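Local coordinates for protein MgGH51 (Meripilus giganteus, PDB 6ZPV) that probably hydrolyses terminal alpha-L-arabinofuranosyl residues from arabinose-containing polysaccharides, as a fungal GH51 alpha-L-arabinofuranosidase, at residues 2-7 / 524-528; 289-293 / 362-366; 306-310 / 365-370; 546-552 / 620-626. One frame throughout, in Å; residues are numbered along the deposited sequence. Where two conformers were deposited one is given.

How the contacts relate
The four contacts fall into two pairs. Contacts 2 and 3 sit in the (beta/alpha)8 barrel, their centres 7 Å apart, and share D365 and F366 of helix 359-373; F366 is packed on one face by contact 2 and on the other by contact 3. W290 of contact 2 also touches Y308 of contact 3, one face of whose ring is met by the acetyl methyl of a glycan N-acetylglucosamine. Contacts 1 and 4 lie in the C-terminal beta domain, which the N-terminal segment 2-7 joins, centres 13 Å apart, and meet where L524 packs on T548. Contacts 1 and 2 have centres about 44 Å apart; contacts 2 and 3 are nested within the loop that contact 1 closes.

Contact 1: 2-7 / 524-528; sequences TVTVNK and LPSTL. With ACT (acetate ion), chain S.
T527 and T4 are joined through both backbone and side chain. T527 OG1 accepts the amide of T4 (T4 N to T527 OG1 2.9 Å, 164° at the hydrogen), while T527 N returns a bond to T4 O at 3.1 Å, so both polar backbone groups of T4 are held by one residue. The hydroxyl lies anti to its own carbonyl carbon (chi1 -52°), which turns it to T4 N and lets it donate onward to OXT of an acetate, probably from the crystallisation liquor, with T527 OG1 to OXT at 2.8 Å. A valine in its place would probably leave T4 N without its acceptor and the acetate without this donor. Farther along, N6 N meets P525 O at 2.8 Å, almost straight down the carbonyl bond, and a CA-H...O contact runs from S526 CA to T4 O at 3.2 Å.

V5 and S526 form a single bridge. These bonds, with the pairing of edge strand 2-4 to 560-565, attach the N-terminal segment to the C-terminal beta domain, at the loop leaving strand 522-523; the two segments are 517 residues apart at their nearest ends.

Among apolar contacts, V3 CG1 sits 4.0 Å from S526 CB and V5 CG1 lies 4.3 Å from L524 CB. The leucine methyl CD2 of L524 rests against a backbone carbonyl, 3.6 Å from N6 O. The N6 amide turns elsewhere, its OD1 taking the backbone N of N8.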
loop_
_atom_site.group_PDB
_atom_site.type_symbol
_atom_site.label_atom_id
_atom_site.label_comp_id
_atom_site.label_asym_id
_atom_site.label_seq_id
_atom_site.Cartn_x
_atom_site.Cartn_y
_atom_site.Cartn_z
ATOM N N THR A 2 6.105 9.183 38.881
ATOM C CA THR A 2 5.962 10.622 38.580
ATOM C C THR A 2 6.636 10.979 37.259
ATOM O O THR A 2 7.805 10.602 37.081
ATOM C CB THR A 2 6.554 11.450 39.702
ATOM O OG1 THR A 2 5.805 11.207 40.887
ATOM C CG2 THR A 2 6.542 12.929 39.356
ATOM N N VAL A 3 5.919 11.605 36.376
ATOM C CA VAL A 3 6.469 12.076 35.094
ATOM C C VAL A 3 6.462 13.583 35.092
ATOM O O VAL A 3 5.379 14.208 35.031
ATOM C CB VAL A 3 5.673 11.529 33.906
ATOM C CG1 VAL A 3 6.268 12.017 32.621
ATOM C CG2 VAL A 3 5.645 10.019 33.913
ATOM N N THR A 4 7.645 14.179 35.205
ATOM C CA THR A 4 7.793 15.630 35.189
ATOM C C THR A 4 8.015 16.061 33.752
ATOM O O THR A 4 8.946 15.536 33.096
ATOM C CB THR A 4 8.935 16.041 36.111
ATOM O OG1 THR A 4 8.598 15.660 37.451
ATOM C CG2 THR A 4 9.174 17.543 36.075
ATOM N N VAL A 5 7.275 17.054 33.284
ATOM C CA VAL A 5 7.318 17.532 31.890
ATOM C C VAL A 5 8.091 18.830 31.843
ATOM O O VAL A 5 7.729 19.785 32.559
ATOM C CB VAL A 5 5.904 17.694 31.331
ATOM C CG1 VAL A 5 6.006 18.074 29.880
ATOM C CG2 VAL A 5 5.110 16.396 31.543
ATOM N N ASN A 6 9.133 18.902 31.044
ATOM C CA ASN A 6 9.882 20.156 30.869
ATOM C C ASN A 6 9.065 21.110 30.016
ATOM O O ASN A 6 8.550 20.721 28.939
ATOM C CB ASN A 6 11.224 19.827 30.214
ATOM C CG ASN A 6 12.290 20.887 30.345
ATOM O OD1 ASN A 6 12.035 22.078 30.164
ATOM N ND2 ASN A 6 13.492 20.382 30.607
ATOM N N LYS A 7 8.976 22.368 30.441
ATOM C CA LYS A 7 8.288 23.395 29.659
ATOM C C LYS A 7 9.067 23.792 28.408
ATOM O O LYS A 7 8.484 24.437 27.544
ATOM C CB LYS A 7 7.989 24.647 30.472
ATOM C CG LYS A 7 9.226 25.432 30.888
ATOM C CD LYS A 7 8.940 26.782 31.561
ATOM C CE LYS A 7 10.170 27.400 32.184
ATOM N NZ LYS A 7 11.188 27.724 31.155
ATOM N N LEU A 524 8.695 17.772 23.911
ATOM C CA LEU A 524 8.849 18.232 25.314
ATOM C C LEU A 524 9.521 17.115 26.120
ATOM O O LEU A 524 8.921 16.073 26.374
ATOM C CB LEU A 524 7.485 18.568 25.926
ATOM C CG LEU A 524 6.760 19.731 25.333
ATOM C CD1 LEU A 524 5.435 19.916 26.005
ATOM C CD2 LEU A 524 7.549 21.056 25.491
ATOM N N PRO A 525 10.794 17.315 26.537
ATOM C CA PRO A 525 11.433 16.280 27.343
ATOM C C PRO A 525 10.635 16.020 28.634
ATOM O O PRO A 525 9.978 16.939 29.179
ATOM C CB PRO A 525 12.837 16.830 27.676
ATOM C CG PRO A 525 13.040 17.956 26.708
ATOM C CD PRO A 525 11.673 18.472 26.284
ATOM N N SER A 526 10.753 14.802 29.115
ATOM C CA SER A 526 10.079 14.378 30.350
ATOM C C SER A 526 10.976 13.386 31.049
ATOM O O SER A 526 11.943 12.843 30.467
ATOM C CB SER A 526 8.698 13.825 30.064
ATOM O OG SER A 526 8.767 12.652 29.247
ATOM N N THR A 527 10.631 13.063 32.300
ATOM C CA THR A 527 11.228 11.914 32.970
ATOM C C THR A 527 11.376 10.755 32.004
ATOM O O THR A 527 10.397 10.411 31.329
ATOM C CB THR A 527 10.333 11.510 34.139
ATOM O OG1 THR A 527 10.052 12.649 34.973
ATOM C CG2 THR A 527 10.893 10.373 34.965
ATOM N N LEU A 528 12.530 10.116 31.963
ATOM C CA LEU A 528 12.714 8.992 31.054
ATOM C C LEU A 528 12.006 7.751 31.555
ATOM O O LEU A 528 12.114 7.401 32.738
ATOM C CB LEU A 528 14.198 8.694 30.838
ATOM C CG LEU A 528 14.995 9.719 30.061
ATOM C CD1 LEU A 528 16.498 9.438 30.154
ATOM C CD2 LEU A 528 14.583 9.817 28.626
HETATM C C ACT S . 13.098 12.582 36.790
HETATM O O ACT S . 14.201 12.090 36.156
HETATM O OXT ACT S . 12.306 13.511 36.350
HETATM C CH3 ACT S . 12.631 11.913 38.131
#

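Contact 2: 289-293 / 362-366; sequences VWAGY and RWHDF
Just past the C-terminal end of strand 284-289 in the (beta/alpha)8 barrel, the turn through A291 and G292 packs against R362 and F366 of helix 359-373. R362 gives the one hydrogen bond between the segments, NH1 to A291 O at 2.9 Å and 169° at the hydrogen. The oxygen lies in the guanidinium plane, at its edge, yet the donor stands well above the carbonyl plane of A291 (61° out of it). R362 CD passes 3.3 Å from A291 O, and the bend beyond it at chi3 (-65°) brings NH1 round to the same oxygen. Y293 CB then covers one face of the guanidinium, 3.7 Å from NH1.

One turn on, the F366 ring takes A291 CA over a face, a CH-pi contact with CA 4.1 Å from the ring centroid. W290 O approaches the same ring obliquely, 3.3 Å from F366 CE2. Between the two side chains the loop passes G292, whose positive phi suits glycine; a beta carbon there would crowd R362 CD and the preceding carbonyl.

All three guanidinium nitrogens have partners. NE bonds S358 OG, NH2 bonds A355 O, and NH1 divides itself between A291 O and a salt bridge to D352. The buried positive charge is thus probably balanced by D352, and the several acceptors probably fix the group's rotation and position against the loop.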
loop_
_atom_site.group_PDB
_atom_site.type_symbol
_atom_site.label_atom_id
_atom_site.label_comp_id
_atom_site.label_asym_id
_atom_site.label_seq_id
_atom_site.Cartn_x
_atom_site.Cartn_y
_atom_site.Cartn_z
ATOM N N VAL A 289 14.159 3.764 -6.140
ATOM C CA VAL A 289 14.674 3.445 -7.475
ATOM C C VAL A 289 15.405 2.112 -7.411
ATOM O O VAL A 289 16.115 1.805 -6.458
ATOM C CB VAL A 289 15.570 4.547 -8.062
ATOM C CG1 VAL A 289 14.771 5.801 -8.298
ATOM C CG2 VAL A 289 16.813 4.855 -7.226
ATOM N N TRP A 290 15.253 1.333 -8.482
ATOM C CA TRP A 290 15.994 0.080 -8.642
ATOM C C TRP A 290 17.479 0.389 -8.752
ATOM O O TRP A 290 17.875 1.373 -9.417
ATOM C CB TRP A 290 15.451 -0.641 -9.886
ATOM C CG TRP A 290 15.939 -2.068 -9.952
ATOM C CD1 TRP A 290 15.361 -3.128 -9.302
ATOM C CD2 TRP A 290 17.035 -2.613 -10.685
ATOM N NE1 TRP A 290 16.039 -4.282 -9.545
ATOM C CE2 TRP A 290 17.076 -3.994 -10.408
ATOM C CE3 TRP A 290 17.940 -2.096 -11.628
ATOM C CZ2 TRP A 290 17.990 -4.869 -11.010
ATOM C CZ3 TRP A 290 18.851 -2.927 -12.238
ATOM C CH2 TRP A 290 18.869 -4.320 -11.940
ATOM N N ALA A 291 18.312 -0.444 -8.120
ATOM C CA ALA A 291 19.730 -0.070 -7.896
ATOM C C ALA A 291 20.705 -1.147 -8.345
ATOM O O ALA A 291 21.836 -1.152 -7.869
ATOM C CB ALA A 291 19.945 0.327 -6.456
ATOM N N GLY A 292 20.335 -1.983 -9.285
ATOM C CA GLY A 292 21.291 -2.956 -9.854
ATOM C C GLY A 292 21.350 -4.295 -9.175
ATOM O O GLY A 292 22.276 -5.069 -9.433
ATOM N N TYR A 293 20.392 -4.622 -8.317
ATOM C CA TYR A 293 20.277 -5.923 -7.623
ATOM C C TYR A 293 18.879 -6.470 -7.729
ATOM O O TYR A 293 17.901 -5.704 -7.609
ATOM C CB TYR A 293 20.722 -5.790 -6.145
ATOM C CG TYR A 293 20.667 -7.083 -5.394
ATOM C CD1 TYR A 293 21.606 -8.068 -5.610
ATOM C CD2 TYR A 293 19.693 -7.337 -4.452
ATOM C CE1 TYR A 293 21.541 -9.272 -4.933
ATOM C CE2 TYR A 293 19.640 -8.518 -3.747
ATOM C CZ TYR A 293 20.548 -9.519 -3.997
ATOM O OH TYR A 293 20.565 -10.693 -3.314
ATOM N N ARG A 362 27.446 0.380 -6.394
ATOM C CA ARG A 362 26.109 0.699 -6.895
ATOM C C ARG A 362 25.602 2.035 -6.280
ATOM O O ARG A 362 25.173 2.943 -7.028
ATOM C CB ARG A 362 25.126 -0.446 -6.680
ATOM C CG ARG A 362 25.537 -1.703 -7.428
ATOM C CD ARG A 362 24.553 -2.867 -7.298
ATOM N NE ARG A 362 24.420 -3.399 -5.939
ATOM C CZ ARG A 362 23.387 -3.311 -5.110
ATOM N NH1 ARG A 362 22.319 -2.572 -5.395
ATOM N NH2 ARG A 362 23.399 -3.987 -3.986
ATOM N N TRP A 363 25.651 2.121 -4.964
ATOM C CA TRP A 363 25.356 3.394 -4.279
ATOM C C TRP A 363 26.237 4.505 -4.834
ATOM O O TRP A 363 25.731 5.603 -5.149
ATOM C CB TRP A 363 25.624 3.225 -2.764
ATOM C CG TRP A 363 25.625 4.521 -1.999
ATOM C CD1 TRP A 363 26.692 5.304 -1.709
ATOM C CD2 TRP A 363 24.475 5.210 -1.475
ATOM N NE1 TRP A 363 26.308 6.435 -1.071
ATOM C CE2 TRP A 363 24.950 6.398 -0.907
ATOM C CE3 TRP A 363 23.090 4.968 -1.457
ATOM C CZ2 TRP A 363 24.115 7.327 -0.299
ATOM C CZ3 TRP A 363 22.270 5.887 -0.863
ATOM C CH2 TRP A 363 22.774 7.057 -0.284
ATOM N N HIS A 364 27.545 4.319 -4.900
ATOM C CA HIS A 364 28.397 5.423 -5.359
ATOM C C HIS A 364 27.964 5.894 -6.741
ATOM O O HIS A 364 27.812 7.118 -6.962
ATOM C CB HIS A 364 29.854 4.982 -5.393
ATOM C CG HIS A 364 30.747 6.058 -5.945
ATOM N ND1 HIS A 364 30.925 6.254 -7.311
ATOM C CD2 HIS A 364 31.390 7.055 -5.332
ATOM C CE1 HIS A 364 31.725 7.311 -7.494
ATOM N NE2 HIS A 364 31.998 7.794 -6.347
ATOM N N ASP A 365 27.785 4.969 -7.656
ATOM C CA ASP A 365 27.555 5.405 -9.047
ATOM C C ASP A 365 26.122 5.977 -9.216
ATOM O O ASP A 365 25.958 6.986 -9.880
ATOM C CB ASP A 365 27.830 4.264 -10.029
ATOM C CG ASP A 365 29.297 3.835 -10.077
ATOM O OD1 ASP A 365 30.143 4.458 -9.397
ATOM O OD2 ASP A 365 29.591 2.922 -10.863
ATOM N N PHE A 366 25.132 5.338 -8.586
ATOM C CA PHE A 366 23.782 5.900 -8.636
ATOM C C PHE A 366 23.734 7.233 -7.976
ATOM O O PHE A 366 23.185 8.168 -8.583
ATOM C CB PHE A 366 22.741 4.941 -8.016
ATOM C CG PHE A 366 22.144 3.906 -8.939
ATOM C CD1 PHE A 366 22.821 2.724 -9.207
ATOM C CD2 PHE A 366 20.949 4.155 -9.552
ATOM C CE1 PHE A 366 22.279 1.799 -10.085
ATOM C CE2 PHE A 366 20.403 3.227 -10.445
ATOM C CZ PHE A 366 21.061 2.054 -10.692
#

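Contact 3: 306-310 / 365-370; sequences APYIQ and DFVTAL. With NAG (2-acetamido-2-deoxy-beta-D-glucopyranose), chain D.
I309 lays its CG1 squarely over the F366 ring, 3.6 Å from the centroid and just 2° off the normal, on the face opposite the one the 289-293 loop covers. The other branches of I309 spread along helix 359-373: CG2 reaches A369 CB at 3.5 Å, a close methyl-to-methyl approach, and CD1 extends to D365, 3.9 Å from its CB. With CG2 anti to the backbone N and CG1 beside it (chi1 -67°), the side chain straddles the alanine and the phenylalanine, a knob in the hole formed by D365, F366, A369 and L370; L370 was modelled in two conformers.

Y308 adds less to this packing, its CB being 4.2 Å from F366 CZ. Its ring leads off to meet W290, and one ring face receives the acetyl methyl of an N-acetylglucosamine, with C8 3.8 Å from Y308 CE1; P307 CB is 3.9 Å from the same methyl. R241 also bonds this sugar.

The segment axes pass 10.0 Å apart at -47°, a largely apolar helix-helix contact with I309 as a knob in a four-residue hole, between two helices on the outside of the (beta/alpha)8 barrel, bordered by a glycan site.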
loop_
_atom_site.group_PDB
_atom_site.type_symbol
_atom_site.label_atom_id
_atom_site.label_comp_id
_atom_site.label_asym_id
_atom_site.label_seq_id
_atom_site.Cartn_x
_atom_site.Cartn_y
_atom_site.Cartn_z
ATOM N N ALA A 306 25.206 2.046 -16.253
ATOM C CA ALA A 306 24.837 3.359 -16.815
ATOM C C ALA A 306 23.402 3.403 -17.316
ATOM O O ALA A 306 22.689 4.376 -17.020
ATOM C CB ALA A 306 25.808 3.798 -17.868
ATOM N N PRO A 307 22.888 2.432 -18.089
ATOM C CA PRO A 307 21.506 2.563 -18.579
ATOM C C PRO A 307 20.455 2.551 -17.465
ATOM O O PRO A 307 19.381 3.138 -17.619
ATOM C CB PRO A 307 21.338 1.361 -19.531
ATOM C CG PRO A 307 22.727 0.862 -19.842
ATOM C CD PRO A 307 23.582 1.258 -18.659
ATOM N N TYR A 308 20.747 1.842 -16.383
ATOM C CA TYR A 308 19.836 1.733 -15.238
ATOM C C TYR A 308 19.881 2.996 -14.394
ATOM O O TYR A 308 18.853 3.406 -13.835
ATOM C CB TYR A 308 20.187 0.461 -14.453
ATOM C CG TYR A 308 20.179 -0.790 -15.290
ATOM C CD1 TYR A 308 19.004 -1.510 -15.506
ATOM C CD2 TYR A 308 21.338 -1.222 -15.915
ATOM C CE1 TYR A 308 19.013 -2.617 -16.320
ATOM C CE2 TYR A 308 21.313 -2.343 -16.736
ATOM C CZ TYR A 308 20.155 -3.039 -16.941
ATOM O OH TYR A 308 20.191 -4.117 -17.767
ATOM N N ILE A 309 21.050 3.624 -14.320
ATOM C CA ILE A 309 21.173 4.933 -13.675
ATOM C C ILE A 309 20.334 5.954 -14.483
ATOM O O ILE A 309 19.566 6.741 -13.911
ATOM C CB ILE A 309 22.655 5.344 -13.566
ATOM C CG1 ILE A 309 23.360 4.427 -12.600
ATOM C CG2 ILE A 309 22.779 6.833 -13.181
ATOM C CD1 ILE A 309 24.866 4.574 -12.536
ATOM N N GLN A 310 20.458 5.915 -15.830
ATOM C CA GLN A 310 19.637 6.840 -16.625
ATOM C C GLN A 310 18.146 6.554 -16.429
ATOM O O GLN A 310 17.350 7.504 -16.379
ATOM C CB GLN A 310 20.021 6.727 -18.107
ATOM C CG GLN A 310 19.232 7.730 -18.961
ATOM C CD GLN A 310 19.487 9.178 -18.588
ATOM O OE1 GLN A 310 18.513 9.984 -18.327
ATOM N NE2 GLN A 310 20.729 9.551 -18.560
ATOM N N ASP A 365 27.785 4.969 -7.656
ATOM C CA ASP A 365 27.555 5.405 -9.047
ATOM C C ASP A 365 26.122 5.977 -9.216
ATOM O O ASP A 365 25.958 6.986 -9.880
ATOM C CB ASP A 365 27.830 4.264 -10.029
ATOM C CG ASP A 365 29.297 3.835 -10.077
ATOM O OD1 ASP A 365 30.143 4.458 -9.397
ATOM O OD2 ASP A 365 29.591 2.922 -10.863
ATOM N N PHE A 366 25.132 5.338 -8.586
ATOM C CA PHE A 366 23.782 5.900 -8.636
ATOM C C PHE A 366 23.734 7.233 -7.976
ATOM O O PHE A 366 23.185 8.168 -8.583
ATOM C CB PHE A 366 22.741 4.941 -8.016
ATOM C CG PHE A 366 22.144 3.906 -8.939
ATOM C CD1 PHE A 366 22.821 2.724 -9.207
ATOM C CD2 PHE A 366 20.949 4.155 -9.552
ATOM C CE1 PHE A 366 22.279 1.799 -10.085
ATOM C CE2 PHE A 366 20.403 3.227 -10.445
ATOM C CZ PHE A 366 21.061 2.054 -10.692
ATOM N N VAL A 367 24.195 7.377 -6.745
ATOM C CA VAL A 367 23.975 8.643 -6.032
ATOM C C VAL A 367 24.867 9.744 -6.632
ATOM O O VAL A 367 24.423 10.899 -6.724
ATOM C CB VAL A 367 24.166 8.486 -4.510
ATOM C CG1 VAL A 367 24.047 9.822 -3.802
ATOM C CG2 VAL A 367 23.157 7.502 -3.991
ATOM N N THR A 368 26.089 9.431 -7.078
ATOM C CA THR A 368 26.900 10.496 -7.692
ATOM C C THR A 368 26.104 11.104 -8.877
ATOM O O THR A 368 26.005 12.333 -9.032
ATOM C CB THR A 368 28.280 9.980 -8.121
ATOM O OG1 THR A 368 28.983 9.528 -6.960
ATOM C CG2 THR A 368 29.104 11.045 -8.798
ATOM N N ALA A 369 25.572 10.220 -9.739
ATOM C CA ALA A 369 24.808 10.687 -10.917
ATOM C C ALA A 369 23.509 11.388 -10.518
ATOM O O ALA A 369 23.179 12.469 -11.052
ATOM C CB ALA A 369 24.553 9.552 -11.853
ATOM N N LEU A 370 22.719 10.730 -9.657
ATOM C CA LEU A 370 21.402 11.264 -9.333
ATOM C C LEU A 370 21.496 12.546 -8.495
ATOM O O LEU A 370 20.706 13.478 -8.713
ATOM C CB LEU A 370 20.562 10.183 -8.644
ATOM C CG LEU A 370 19.798 9.225 -9.552
ATOM C CD1 LEU A 370 20.662 8.466 -10.560
ATOM C CD2 LEU A 370 18.995 8.258 -8.741
HETATM C C1 NAG D . 15.449 -0.510 -22.849
HETATM C C2 NAG D . 16.733 -1.240 -22.544
HETATM C C3 NAG D . 17.692 -1.076 -23.769
HETATM C C4 NAG D . 16.969 -1.378 -25.059
HETATM C C5 NAG D . 15.622 -0.726 -25.221
HETATM C C6 NAG D . 14.804 -1.162 -26.460
HETATM C C7 NAG D . 17.241 -1.056 -20.120
HETATM C C8 NAG D . 17.877 -0.271 -19.039
HETATM N N2 NAG D . 17.368 -0.632 -21.393
HETATM O O3 NAG D . 18.836 -1.829 -23.543
HETATM O O4 NAG D . 17.806 -0.941 -26.172
HETATM O O5 NAG D . 14.863 -1.019 -24.032
HETATM O O6 NAG D . 14.514 -2.605 -26.221
HETATM O O7 NAG D . 16.527 -1.980 -19.742
#

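Contact 4: 546-552 / 620-626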
loop_
_atom_site.group_PDB
_atom_site.type_symbol
_atom_site.label_atom_id
_atom_site.label_comp_id
_atom_site.label_asym_id
_atom_site.label_seq_id
_atom_site.Cartn_x
_atom_site.Cartn_y
_atom_site.Cartn_z
ATOM N N GLY A 546 -0.747 25.309 21.372
ATOM C CA GLY A 546 -0.431 24.783 22.696
ATOM C C GLY A 546 -1.073 23.417 22.979
ATOM O O GLY A 546 -0.913 22.921 24.098
ATOM N N LYS A 547 -1.754 22.795 22.003
ATOM C CA LYS A 547 -2.266 21.426 22.200
ATOM C C LYS A 547 -1.059 20.526 22.490
ATOM O O LYS A 547 -0.059 20.526 21.748
ATOM C CB LYS A 547 -3.063 20.964 21.005
ATOM C CG LYS A 547 -4.478 21.379 20.965
ATOM C CD LYS A 547 -5.170 20.581 19.889
ATOM C CE LYS A 547 -6.636 20.758 20.004
ATOM N NZ LYS A 547 -7.224 20.044 18.854
ATOM N N THR A 548 -1.150 19.765 23.584
ATOM C CA THR A 548 -0.041 18.991 24.118
ATOM C C THR A 548 -0.503 17.540 24.231
ATOM O O THR A 548 -1.529 17.256 24.915
ATOM C CB THR A 548 0.402 19.580 25.472
ATOM O OG1 THR A 548 0.742 20.952 25.286
ATOM C CG2 THR A 548 1.562 18.838 26.091
ATOM N N PHE A 549 0.228 16.657 23.576
ATOM C CA PHE A 549 -0.169 15.244 23.356
ATOM C C PHE A 549 0.719 14.345 24.169
ATOM O O PHE A 549 1.930 14.265 23.900
ATOM C CB PHE A 549 -0.056 14.919 21.882
ATOM C CG PHE A 549 -0.718 15.900 20.959
ATOM C CD1 PHE A 549 -2.077 15.880 20.763
ATOM C CD2 PHE A 549 0.040 16.828 20.273
ATOM C CE1 PHE A 549 -2.702 16.763 19.893
ATOM C CE2 PHE A 549 -0.537 17.715 19.398
ATOM C CZ PHE A 549 -1.916 17.693 19.239
ATOM N N ILE A 550 0.155 13.714 25.184
ATOM C CA ILE A 550 0.853 12.793 26.082
ATOM C C ILE A 550 0.492 11.392 25.673
ATOM O O ILE A 550 -0.646 10.944 25.869
ATOM C CB ILE A 550 0.490 13.089 27.546
ATOM C CG1 ILE A 550 0.766 14.519 27.957
ATOM C CG2 ILE A 550 1.172 12.081 28.449
ATOM C CD1 ILE A 550 0.107 14.939 29.254
ATOM N N LYS A 551 1.428 10.689 25.020
ATOM C CA LYS A 551 1.194 9.323 24.495
ATOM C C LYS A 551 1.830 8.318 25.423
ATOM O O LYS A 551 3.000 8.484 25.765
ATOM C CB LYS A 551 1.711 9.252 23.032
ATOM C CG LYS A 551 0.971 10.188 22.098
ATOM C CD LYS A 551 1.035 9.893 20.655
ATOM C CE LYS A 551 2.365 10.175 20.050
ATOM N NZ LYS A 551 2.341 11.366 19.032
ATOM N N ILE A 552 1.051 7.321 25.822
ATOM C CA ILE A 552 1.453 6.388 26.890
ATOM C C ILE A 552 1.208 4.961 26.422
ATOM O O ILE A 552 0.055 4.592 26.070
ATOM C CB ILE A 552 0.632 6.629 28.157
ATOM C CG1 ILE A 552 0.668 8.097 28.593
ATOM C CG2 ILE A 552 1.087 5.694 29.270
ATOM C CD1 ILE A 552 -0.428 8.503 29.558
ATOM N N SER A 620 -2.608 4.943 25.160
ATOM C CA SER A 620 -3.450 6.069 25.588
ATOM C C SER A 620 -2.869 7.364 25.060
ATOM O O SER A 620 -1.634 7.528 25.026
ATOM C CB SER A 620 -3.604 6.135 27.090
ATOM O OG SER A 620 -4.034 4.882 27.627
ATOM N N VAL A 621 -3.737 8.316 24.781
ATOM C CA VAL A 621 -3.317 9.694 24.438
ATOM C C VAL A 621 -4.148 10.638 25.300
ATOM O O VAL A 621 -5.392 10.600 25.228
ATOM C CB VAL A 621 -3.543 10.029 22.965
ATOM C CG1 VAL A 621 -3.062 11.449 22.677
ATOM C CG2 VAL A 621 -2.864 8.999 22.067
ATOM N N ILE A 622 -3.466 11.471 26.056
ATOM C CA ILE A 622 -4.103 12.542 26.836
ATOM C C ILE A 622 -3.722 13.841 26.151
ATOM O O ILE A 622 -2.507 14.110 25.967
ATOM C CB ILE A 622 -3.689 12.533 28.324
ATOM C CG1 ILE A 622 -4.199 11.255 28.964
ATOM C CG2 ILE A 622 -4.253 13.790 29.015
ATOM C CD1 ILE A 622 -3.709 11.029 30.405
ATOM N N THR A 623 -4.707 14.671 25.773
ATOM C CA THR A 623 -4.454 15.965 25.123
ATOM C C THR A 623 -4.923 17.074 26.050
ATOM O O THR A 623 -6.130 17.128 26.392
ATOM C CB THR A 623 -5.142 16.055 23.770
ATOM O OG1 THR A 623 -4.740 14.939 22.955
ATOM C CG2 THR A 623 -4.803 17.342 23.070
ATOM N N VAL A 624 -4.025 17.970 26.387
ATOM C CA VAL A 624 -4.330 19.179 27.185
ATOM C C VAL A 624 -3.814 20.385 26.401
ATOM O O VAL A 624 -3.086 20.223 25.412
ATOM C CB VAL A 624 -3.673 19.082 28.584
ATOM C CG1 VAL A 624 -4.333 17.981 29.374
ATOM C CG2 VAL A 624 -2.168 18.942 28.570
ATOM N N THR A 625 -4.149 21.576 26.835
ATOM C CA THR A 625 -3.552 22.815 26.299
ATOM C C THR A 625 -2.554 23.326 27.330
ATOM O O THR A 625 -2.912 23.475 28.495
ATOM C CB THR A 625 -4.598 23.823 25.889
ATOM O OG1 THR A 625 -5.461 23.217 24.926
ATOM C CG2 THR A 625 -3.984 25.045 25.301
ATOM N N THR A 626 -1.352 23.702 26.872
ATOM C CA THR A 626 -0.315 24.288 27.757
ATOM C C THR A 626 0.230 25.575 27.146
ATOM O O THR A 626 0.300 25.682 25.913
ATOM C CB THR A 626 0.827 23.316 28.045
ATOM O OG1 THR A 626 1.573 23.093 26.857
ATOM C CG2 THR A 626 0.346 22.018 28.633
HETATM O O HOH W 1 -1.749 3.525 28.111
#
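The F549 ring has T623 at its edge, OG1 lying near the ring plane 3.6 Å from F549 CD1, while the carbonyl carbon of K547 lies over one face, offset toward the rim. The G546 carbonyl is a second flat group, and two donors reach its oxygen from opposite faces: T626 N at 2.9 Å and T548 OG1 at 2.8 Å.

From there on strands 547-554 and 618-625 pair antiparallel at the middle of the seven-stranded sheet of the C-terminal beta domain. T548-V624, I550-I622 and I552-S620 are the hydrogen-bonded pairs, T548 N meeting V624 O at 2.7 Å. I550 and I622 share a face, their CB atoms 4.3 Å apart, and both touch F610. On the other face K551 CG packs 4.0 Å from V621 CG2 before its bent chain leads NZ away to E468. A water joins I552 O to S620 OG, which also bonds Y612.

T548 OG1 stands anti to its own carbonyl carbon (chi1 -57°), between G546 O and T626 OG1, which donates to it at 2.8 Å. A valine at T548 would probably leave T626 OG1 without this acceptor and G546 O with one donor fewer. With both roles filled, the T548 hydroxyl ties the two strands where 547-554 begins.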